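PDB 1Y7W: halotolerant alpha-type carbonic anhydrase (dCA II) from Dunaliella salina, which catalyses the reversible hydration of carbon dioxide to bicarbonate with a zinc ion and, as a halotolerant enzyme, probably does so across a wide range of salinity. Local coordinates for residues Phe131-His144 with Gly269-Leu281. Residues are numbered along the deposited sequence; the frame is centred on the assembly and turned at random.
With ZN (zinc ion), chain D.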
loop_
_atom_site.group_PDB
_atom_site.type_symbol
_atom_site.label_atom_id
_atom_site.label_comp_id
_atom_site.label_asym_id
_atom_site.label_seq_id
_atom_site.Cartn_x
_atom_site.Cartn_y
_atom_site.Cartn_z
ATOM N N PHE A 131 -2.121 -5.310 1.385
ATOM C CA PHE A 131 -0.863 -5.671 2.045
ATOM C C PHE A 131 0.112 -6.458 1.167
ATOM O O PHE A 131 -0.298 -7.186 0.254
ATOM C CB PHE A 131 -1.142 -6.576 3.263
ATOM C CG PHE A 131 -1.984 -5.941 4.348
ATOM C CD1 PHE A 131 -3.373 -6.024 4.310
ATOM C CD2 PHE A 131 -1.371 -5.257 5.399
ATOM C CE1 PHE A 131 -4.125 -5.423 5.306
ATOM C CE2 PHE A 131 -2.099 -4.647 6.408
ATOM C CZ PHE A 131 -3.493 -4.725 6.361
ATOM N N HIS A 132 1.397 -6.336 1.499
ATOM C CA HIS A 132 2.433 -7.147 0.817
ATOM C C HIS A 132 2.984 -7.860 2.062
ATOM O O HIS A 132 3.518 -7.215 2.975
ATOM C CB HIS A 132 3.431 -6.241 0.096
ATOM C CG HIS A 132 2.811 -5.556 -1.086
ATOM N ND1 HIS A 132 2.666 -6.181 -2.302
ATOM C CD2 HIS A 132 2.157 -4.368 -1.193
ATOM C CE1 HIS A 132 1.972 -5.404 -3.125
ATOM N NE2 HIS A 132 1.649 -4.302 -2.473
ATOM N N HIS A 133 2.758 -9.182 2.089
ATOM C CA HIS A 133 3.063 -9.995 3.261
ATOM C C HIS A 133 4.272 -10.918 3.175
ATOM O O HIS A 133 4.578 -11.476 2.121
ATOM C CB HIS A 133 1.787 -10.783 3.718
ATOM C CG HIS A 133 0.826 -11.179 2.601
ATOM N ND1 HIS A 133 1.047 -12.225 1.731
ATOM C CD2 HIS A 133 -0.389 -10.671 2.259
ATOM C CE1 HIS A 133 0.014 -12.350 0.912
ATOM N NE2 HIS A 133 -0.873 -11.416 1.214
ATOM N N PHE A 134 4.924 -11.047 4.335
ATOM C CA PHE A 134 6.131 -11.817 4.570
ATOM C C PHE A 134 7.418 -11.130 4.131
ATOM O O PHE A 134 8.438 -11.240 4.816
ATOM C CB PHE A 134 5.982 -13.213 4.031
ATOM C CG PHE A 134 5.028 -14.022 4.874
ATOM C CD1 PHE A 134 5.414 -14.472 6.150
ATOM C CD2 PHE A 134 3.704 -14.198 4.483
ATOM C CE1 PHE A 134 4.462 -15.073 6.996
ATOM C CE2 PHE A 134 2.777 -14.786 5.313
ATOM C CZ PHE A 134 3.147 -15.223 6.562
ATOM N N LEU A 135 7.387 -10.398 3.013
ATOM C CA LEU A 135 8.544 -9.593 2.674
ATOM C C LEU A 135 7.966 -8.249 2.195
ATOM O O LEU A 135 7.079 -8.276 1.359
ATOM C CB LEU A 135 9.375 -10.205 1.525
ATOM C CG LEU A 135 10.323 -11.371 1.923
ATOM C CD1 LEU A 135 11.098 -11.802 0.672
ATOM C CD2 LEU A 135 11.270 -10.888 3.068
ATOM N N SER A 136 8.465 -7.136 2.692
ATOM C CA SER A 136 8.027 -5.827 2.250
ATOM C C SER A 136 8.533 -5.531 0.809
ATOM O O SER A 136 9.526 -6.146 0.340
ATOM C CB SER A 136 8.555 -4.742 3.191
ATOM O OG SER A 136 9.973 -4.777 3.231
ATOM N N GLU A 137 7.838 -4.633 0.102
ATOM C CA GLU A 137 8.277 -4.216 -1.244
ATOM C C GLU A 137 9.408 -3.187 -1.081
ATOM O O GLU A 137 10.530 -3.367 -1.594
ATOM C CB GLU A 137 7.073 -3.625 -2.001
ATOM C CG GLU A 137 6.029 -4.708 -2.222
ATOM C CD GLU A 137 5.170 -4.453 -3.466
ATOM O OE1 GLU A 137 4.579 -3.356 -3.569
ATOM O OE2 GLU A 137 5.092 -5.341 -4.317
ATOM N N HIS A 138 9.152 -2.090 -0.370
ATOM C CA HIS A 138 10.274 -1.165 -0.135
ATOM C C HIS A 138 11.186 -1.742 0.961
ATOM O O HIS A 138 10.734 -2.598 1.735
ATOM C CB HIS A 138 9.822 0.199 0.389
ATOM C CG HIS A 138 9.078 0.993 -0.626
ATOM N ND1 HIS A 138 7.729 0.796 -0.871
ATOM C CD2 HIS A 138 9.504 1.918 -1.527
ATOM C CE1 HIS A 138 7.361 1.565 -1.886
ATOM N NE2 HIS A 138 8.412 2.248 -2.304
ATOM N N THR A 139 12.454 -1.314 0.954
ATOM C CA THR A 139 13.379 -1.663 2.031
ATOM C C THR A 139 13.825 -0.301 2.585
ATOM O O THR A 139 13.705 0.721 1.895
ATOM C CB THR A 139 14.635 -2.454 1.551
ATOM O OG1 THR A 139 15.263 -1.774 0.466
ATOM C CG2 THR A 139 14.273 -3.873 1.164
ATOM N N ILE A 140 14.304 -0.272 3.839
ATOM C CA ILE A 140 14.796 0.934 4.490
ATOM C C ILE A 140 16.230 0.568 4.918
ATOM O O ILE A 140 16.451 -0.393 5.669
ATOM C CB ILE A 140 13.935 1.317 5.728
ATOM C CG1 ILE A 140 12.472 1.556 5.284
ATOM C CG2 ILE A 140 14.424 2.635 6.303
ATOM C CD1 ILE A 140 11.536 1.912 6.483
ATOM N N ASN A 141 17.183 1.332 4.407
ATOM C CA ASN A 141 18.601 1.038 4.594
ATOM C C ASN A 141 18.926 -0.432 4.288
ATOM O O ASN A 141 19.702 -1.094 4.983
ATOM C CB ASN A 141 19.057 1.503 5.995
ATOM C CG ASN A 141 18.834 2.969 6.162
ATOM O OD1 ASN A 141 19.208 3.736 5.294
ATOM N ND2 ASN A 141 18.176 3.369 7.236
ATOM N N GLY A 142 18.359 -0.949 3.193
ATOM C CA GLY A 142 18.626 -2.336 2.818
ATOM C C GLY A 142 17.903 -3.436 3.573
ATOM O O GLY A 142 18.110 -4.612 3.299
ATOM N N ILE A 143 17.074 -3.061 4.543
ATOM C CA ILE A 143 16.355 -4.029 5.352
ATOM C C ILE A 143 14.891 -4.177 4.970
ATOM O O ILE A 143 14.243 -3.159 4.785
ATOM C CB ILE A 143 16.415 -3.557 6.811
ATOM C CG1 ILE A 143 17.875 -3.454 7.227
ATOM C CG2 ILE A 143 15.572 -4.446 7.758
ATOM C CD1 ILE A 143 18.588 -4.726 7.053
ATOM N N HIS A 144 14.418 -5.417 4.862
ATOM C CA HIS A 144 13.006 -5.755 4.606
ATOM C C HIS A 144 12.249 -5.831 5.939
ATOM O O HIS A 144 12.872 -5.978 7.031
ATOM C CB HIS A 144 12.833 -7.125 3.907
ATOM C CG HIS A 144 13.123 -7.112 2.420
ATOM N ND1 HIS A 144 12.156 -6.824 1.473
ATOM C CD2 HIS A 144 14.267 -7.368 1.724
ATOM C CE1 HIS A 144 12.686 -6.916 0.258
ATOM N NE2 HIS A 144 13.962 -7.249 0.381
ATOM N N GLY A 269 -2.522 -22.338 -5.330
ATOM C CA GLY A 269 -1.337 -21.972 -6.101
ATOM C C GLY A 269 -0.915 -20.511 -5.941
ATOM O O GLY A 269 -0.123 -19.989 -6.716
ATOM N N ALA A 270 -1.405 -19.841 -4.918
ATOM C CA ALA A 270 -1.087 -18.434 -4.744
ATOM C C ALA A 270 0.305 -18.258 -4.158
ATOM O O ALA A 270 0.845 -19.167 -3.503
ATOM C CB ALA A 270 -2.164 -17.775 -3.843
ATOM N N ASP A 271 0.912 -17.098 -4.417
ATOM C CA ASP A 271 2.232 -16.830 -3.851
ATOM C C ASP A 271 1.959 -16.197 -2.502
ATOM O O ASP A 271 1.259 -15.167 -2.392
ATOM C CB ASP A 271 3.037 -15.856 -4.727
ATOM C CG ASP A 271 3.462 -16.480 -6.053
ATOM O OD1 ASP A 271 4.197 -17.511 -6.020
ATOM O OD2 ASP A 271 3.045 -15.951 -7.106
ATOM N N VAL A 272 2.536 -16.787 -1.469
ATOM C CA VAL A 272 2.320 -16.287 -0.132
ATOM C C VAL A 272 3.201 -15.069 0.135
ATOM O O VAL A 272 2.893 -14.288 1.014
ATOM C CB VAL A 272 2.621 -17.397 0.878
ATOM C CG1 VAL A 272 2.451 -16.898 2.267
ATOM C CG2 VAL A 272 1.663 -18.563 0.660
ATOM N N VAL A 273 4.299 -14.918 -0.598
ATOM C CA VAL A 273 5.194 -13.771 -0.393
ATOM C C VAL A 273 4.964 -12.884 -1.675
ATOM O O VAL A 273 5.516 -13.147 -2.759
ATOM C CB VAL A 273 6.678 -14.218 -0.286
ATOM C CG1 VAL A 273 7.549 -13.018 0.116
ATOM C CG2 VAL A 273 6.833 -15.331 0.811
ATOM N N ASN A 274 4.158 -11.830 -1.534
ATOM C CA ASN A 274 3.786 -11.044 -2.719
ATOM C C ASN A 274 4.422 -9.681 -2.894
ATOM O O ASN A 274 3.722 -8.636 -2.958
ATOM C CB ASN A 274 2.245 -10.921 -2.731
ATOM C CG ASN A 274 1.708 -10.157 -1.524
ATOM O OD1 ASN A 274 2.287 -10.224 -0.435
ATOM N ND2 ASN A 274 0.570 -9.443 -1.698
ATOM N N ASN A 275 5.753 -9.655 -2.898
ATOM C CA ASN A 275 6.484 -8.419 -3.116
ATOM C C ASN A 275 7.198 -8.379 -4.468
ATOM O O ASN A 275 7.834 -9.369 -4.910
ATOM C CB ASN A 275 7.554 -8.191 -2.025
ATOM C CG ASN A 275 8.614 -9.306 -2.030
ATOM O OD1 ASN A 275 8.260 -10.459 -2.047
ATOM N ND2 ASN A 275 9.879 -8.946 -2.026
ATOM N N ARG A 276 7.120 -7.202 -5.122
ATOM C CA ARG A 276 7.878 -7.007 -6.352
ATOM C C ARG A 276 9.310 -6.632 -5.883
ATOM O O ARG A 276 9.480 -5.910 -4.878
ATOM C CB ARG A 276 7.370 -5.807 -7.166
ATOM C CG ARG A 276 8.173 -5.674 -8.458
ATOM C CD ARG A 276 7.733 -4.351 -9.181
ATOM N NE ARG A 276 8.236 -4.291 -10.563
ATOM C CZ ARG A 276 8.120 -3.229 -11.351
ATOM N NH1 ARG A 276 7.524 -2.137 -10.872
ATOM N NH2 ARG A 276 8.591 -3.251 -12.609
ATOM N N MET A 277 10.334 -7.088 -6.602
ATOM C CA MET A 277 11.723 -6.732 -6.218
ATOM C C MET A 277 12.016 -5.216 -6.328
ATOM O O MET A 277 11.355 -4.470 -7.102
ATOM C CB MET A 277 12.707 -7.470 -7.124
ATOM C CG MET A 277 12.442 -7.149 -8.582
ATOM S SD MET A 277 13.223 -8.311 -9.743
ATOM C CE MET A 277 14.914 -8.149 -9.207
ATOM N N ILE A 278 13.013 -4.737 -5.598
ATOM C CA ILE A 278 13.308 -3.306 -5.670
ATOM C C ILE A 278 13.851 -2.916 -7.062
ATOM O O ILE A 278 14.425 -3.733 -7.774
ATOM C CB ILE A 278 14.275 -2.802 -4.552
ATOM C CG1 ILE A 278 15.499 -3.645 -4.540
ATOM C CG2 ILE A 278 13.555 -2.784 -3.144
ATOM C CD1 ILE A 278 16.600 -3.024 -3.691
ATOM N N GLN A 279 13.675 -1.650 -7.408
ATOM C CA GLN A 279 13.990 -1.127 -8.737
ATOM C C GLN A 279 15.065 -0.085 -8.700
ATOM O O GLN A 279 15.309 0.524 -7.676
ATOM C CB GLN A 279 12.705 -0.506 -9.324
ATOM C CG GLN A 279 11.514 -1.487 -9.405
ATOM C CD GLN A 279 11.689 -2.529 -10.490
ATOM O OE1 GLN A 279 11.986 -2.211 -11.654
ATOM N NE2 GLN A 279 11.547 -3.797 -10.114
ATOM N N ASP A 280 15.691 0.132 -9.850
ATOM C CA ASP A 280 16.728 1.114 -9.985
ATOM C C ASP A 280 16.210 2.534 -9.753
ATOM O O ASP A 280 15.255 2.913 -10.384
ATOM C CB ASP A 280 17.325 1.036 -11.366
ATOM C CG ASP A 280 18.475 2.020 -11.539
ATOM O OD1 ASP A 280 19.531 1.908 -10.876
ATOM O OD2 ASP A 280 18.304 2.939 -12.326
ATOM N N LEU A 281 16.839 3.289 -8.848
ATOM C CA LEU A 281 16.428 4.674 -8.547
ATOM C C LEU A 281 16.626 5.563 -9.778
ATOM O O LEU A 281 15.898 6.532 -10.021
ATOM C CB LEU A 281 17.264 5.214 -7.385
ATOM C CG LEU A 281 16.825 6.573 -6.831
ATOM C CD1 LEU A 281 15.358 6.441 -6.358
ATOM C CD2 LEU A 281 17.726 7.001 -5.687
HETATM ZN ZN ZN D . 0.757 -2.515 -3.006
HETATM O O HOH W 1 11.055 -5.965 -2.674
HETATM O O HOH W 2 0.861 -2.832 -4.888
#
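Asn274 O takes the N-H of His132 ND1 at 2.8 Å in a bond that is almost straight (178°) and lies in the ring plane. With ND1 fixed in this way, His132 turns NE2 to the zinc ion, 2.1 Å away, where His130 and His150 complete the protein ligands. Over the centre of the same ring sits Glu137 OE1, which also bonds Thr232; the other oxygen, OE2, accepts the backbone N-H of Arg276 at 2.9 Å. The Asn274 amide works like a further backbone unit: OD1 receives His133 N at 2.8 Å, and ND2 donates an N-H to Phe131 O. With chi1 at 63°, CG lies between the backbone N and the carbonyl carbon, which brings OD1 over one face of the His133 ring, toward its rim. His133 ND1 reaches Val272 O at 2.9 Å, and its NE2 bonds Gly100 N. Replacing His133 by an alanine would probably leave Val272 O and Gly100 N without their ring partner and open a gap beside the Asn274 amide. Farther out, Leu135 CB packs on Val273 CG1 at 3.6 Å. A three-histidine zinc site in which a backbone carbonyl holds a ligand's ND1 and a glutamate-threonine pair stands beside the metal is characteristic of alpha-carbonic anhydrases.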